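Local coordinates for protein endoribonuclease (Porcine reproductive and respiratory syndrome virus, PDB 5DA1) that probably cleaves viral RNA as the EndoU-type endoribonuclease NSP11 of the replicase polyprotein, degrading 5'-polyuridines, and acts as a dimerization-dependent antagonist of beta interferon, at residues Val208-Trp213 and Ala218-Glu223. Sequence-based numbering, arbitrary orientation.
Sequences VRLMVW and AYFQLE
Arg-209 with Gln-221 and Met-211 with Tyr-219 are the two hydrogen-bonded pairs of an antiparallel hairpin, each held by a reciprocal couple of backbone bonds; Arg-209 N reaches Gln-221 O at 2.9 Å and Gln-221 N returns to Arg-209 O at 2.8 Å. CA-H...O contacts supplement them: Phe-220 CA to Arg-209 O between the two pairs, and Ala-218 CA to Met-211 O on the turn side.

Aromatic contacts lie on both faces of the sheet. On the buried one, Leu-210 CD1 sits over the centre of the Phe-220 ring, 4.0 Å from its centroid, a CH-pi contact, while Val-208 CG1 approaches the same ring obliquely. Leu-186 and Thr-179 also touch Phe-220. On the other face, Met-211 lays CB over the Tyr-219 ring, 4.1 Å from the centroid and offset toward the rim. The ring can meet it because Tyr-219 CG stands between its backbone N and carbonyl carbon (chi1 61°). The Met-211 chain then bends at chi2 and again at chi3, bringing SD obliquely to the ring at 5.5 Å from the centroid, a Met-aromatic contact, and CE against Gln-221 CB at 3.6 Å. Trp-213 presents the NE1 edge of its indole to Tyr-219 CE2.

At the open end of the hairpin the contact is one of charges: Glu-223 OE2 lies above the Arg-209 guanidinium, 3.9 Å from NH2, a long salt bridge with no N-H aimed at the oxygen.

Strand 197-203 pairs with the other edge of 206-213. The Tyr-219 side chain lies about 4 Å from that of His-144, a predicted active-site residue of the EndoU domain; the backbone ladder and flanking Met-211 and Trp-213 probably help fix its position, whereas the Arg-209 pairing probably adds only diffuse electrostatic attraction.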
loop_
_atom_site.group_PDB
_atom_site.type_symbol
_atom_site.label_atom_id
_atom_site.label_comp_id
_atom_site.label_asym_id
_atom_site.label_seq_id
_atom_site.Cartn_x
_atom_site.Cartn_y
_atom_site.Cartn_z
ATOM N N VAL A 208 9.436 5.207 19.566
ATOM C CA VAL A 208 9.841 5.196 18.199
ATOM C C VAL A 208 11.017 6.138 18.059
ATOM O O VAL A 208 11.131 7.079 18.829
ATOM C CB VAL A 208 8.638 5.581 17.330
ATOM C CG1 VAL A 208 9.045 6.290 16.091
ATOM C CG2 VAL A 208 7.882 4.343 16.983
ATOM N N ARG A 209 11.898 5.880 17.106
ATOM C CA ARG A 209 13.051 6.718 16.914
ATOM C C ARG A 209 12.801 7.644 15.739
ATOM O O ARG A 209 12.238 7.225 14.750
ATOM C CB ARG A 209 14.226 5.804 16.652
ATOM C CG ARG A 209 15.568 6.462 16.653
ATOM C CD ARG A 209 16.676 5.398 16.643
ATOM N NE ARG A 209 16.948 4.887 17.989
ATOM C CZ ARG A 209 16.830 3.611 18.353
ATOM N NH1 ARG A 209 16.474 2.700 17.446
ATOM N NH2 ARG A 209 17.107 3.249 19.618
ATOM N N LEU A 210 13.192 8.902 15.832
ATOM C CA LEU A 210 13.006 9.824 14.714
ATOM C C LEU A 210 14.358 10.390 14.210
ATOM O O LEU A 210 15.009 11.114 14.942
ATOM C CB LEU A 210 12.070 10.958 15.147
ATOM C CG LEU A 210 11.958 12.225 14.277
ATOM C CD1 LEU A 210 11.375 11.948 12.885
ATOM C CD2 LEU A 210 11.134 13.297 14.951
ATOM N N MET A 211 14.793 10.061 12.990
ATOM C CA MET A 211 16.007 10.683 12.450
ATOM C C MET A 211 15.694 12.027 11.821
ATOM O O MET A 211 14.735 12.170 11.079
ATOM C CB MET A 211 16.718 9.858 11.379
ATOM C CG MET A 211 16.789 8.396 11.544
ATOM S SD MET A 211 16.740 7.834 13.214
ATOM C CE MET A 211 15.609 6.461 13.060
ATOM N N VAL A 212 16.534 13.010 12.105
ATOM C CA VAL A 212 16.425 14.297 11.443
ATOM C C VAL A 212 17.767 14.688 10.806
ATOM O O VAL A 212 18.818 14.576 11.439
ATOM C CB VAL A 212 15.982 15.388 12.410
ATOM C CG1 VAL A 212 15.685 16.664 11.642
ATOM C CG2 VAL A 212 14.761 14.947 13.190
ATOM N N TRP A 213 17.728 15.119 9.551
ATOM C CA TRP A 213 18.891 15.683 8.902
ATOM C C TRP A 213 18.571 17.127 8.509
ATOM O O TRP A 213 17.995 17.394 7.451
ATOM C CB TRP A 213 19.281 14.869 7.682
ATOM C CG TRP A 213 19.469 13.402 7.935
ATOM C CD1 TRP A 213 18.489 12.469 8.118
ATOM C CD2 TRP A 213 20.715 12.688 7.980
ATOM N NE1 TRP A 213 19.045 11.221 8.289
ATOM C CE2 TRP A 213 20.408 11.329 8.207
ATOM C CE3 TRP A 213 22.060 13.068 7.862
ATOM C CZ2 TRP A 213 21.396 10.351 8.324
ATOM C CZ3 TRP A 213 23.033 12.104 7.973
ATOM C CH2 TRP A 213 22.702 10.760 8.203
ATOM N N ALA A 218 13.613 13.902 7.325
ATOM C CA ALA A 218 13.160 13.547 8.661
ATOM C C ALA A 218 12.186 12.414 8.557
ATOM O O ALA A 218 11.202 12.492 7.840
ATOM C CB ALA A 218 12.498 14.738 9.364
ATOM N N TYR A 219 12.460 11.350 9.285
ATOM C CA TYR A 219 11.643 10.189 9.184
ATOM C C TYR A 219 11.671 9.386 10.462
ATOM O O TYR A 219 12.641 9.393 11.198
ATOM C CB TYR A 219 12.079 9.351 7.997
ATOM C CG TYR A 219 13.500 8.846 8.071
ATOM C CD1 TYR A 219 13.816 7.728 8.807
ATOM C CD2 TYR A 219 14.511 9.473 7.358
ATOM C CE1 TYR A 219 15.103 7.263 8.851
ATOM C CE2 TYR A 219 15.805 9.034 7.405
ATOM C CZ TYR A 219 16.112 7.928 8.143
ATOM O OH TYR A 219 17.423 7.473 8.178
ATOM N N PHE A 220 10.560 8.709 10.718
ATOM C CA PHE A 220 10.383 7.873 11.879
ATOM C C PHE A 220 10.911 6.499 11.596
ATOM O O PHE A 220 11.110 6.124 10.454
ATOM C CB PHE A 220 8.895 7.794 12.230
ATOM C CG PHE A 220 8.427 8.907 13.097
ATOM C CD1 PHE A 220 8.954 9.077 14.377
ATOM C CD2 PHE A 220 7.480 9.800 12.642
ATOM C CE1 PHE A 220 8.533 10.102 15.192
ATOM C CE2 PHE A 220 7.045 10.854 13.459
ATOM C CZ PHE A 220 7.572 11.003 14.728
ATOM N N GLN A 221 11.139 5.737 12.652
ATOM C CA GLN A 221 11.488 4.346 12.491
ATOM C C GLN A 221 11.273 3.575 13.781
ATOM O O GLN A 221 11.419 4.146 14.860
ATOM C CB GLN A 221 12.926 4.237 12.063
ATOM C CG GLN A 221 13.207 3.048 11.246
ATOM C CD GLN A 221 14.577 3.144 10.679
ATOM O OE1 GLN A 221 14.797 3.869 9.701
ATOM N NE2 GLN A 221 15.540 2.447 11.308
ATOM N N LEU A 222 10.932 2.290 13.651
ATOM C CA LEU A 222 10.753 1.371 14.774
ATOM C C LEU A 222 12.078 0.855 15.343
ATOM O O LEU A 222 13.101 0.830 14.644
ATOM C CB LEU A 222 9.926 0.160 14.350
ATOM C CG LEU A 222 8.478 0.334 13.929
ATOM C CD1 LEU A 222 7.903 -1.006 13.447
ATOM C CD2 LEU A 222 7.671 0.928 15.080
ATOM N N GLU A 223 12.011 0.387 16.595
ATOM C CA GLU A 223 13.158 -0.038 17.377
ATOM C C GLU A 223 13.358 -1.548 17.439
ATOM O O GLU A 223 12.619 -2.324 16.837
ATOM C CB GLU A 223 13.010 0.510 18.788
ATOM C CG GLU A 223 12.948 2.043 18.808
ATOM C CD GLU A 223 12.992 2.650 20.203
ATOM O OE1 GLU A 223 12.736 1.912 21.180
ATOM O OE2 GLU A 223 13.272 3.873 20.311
#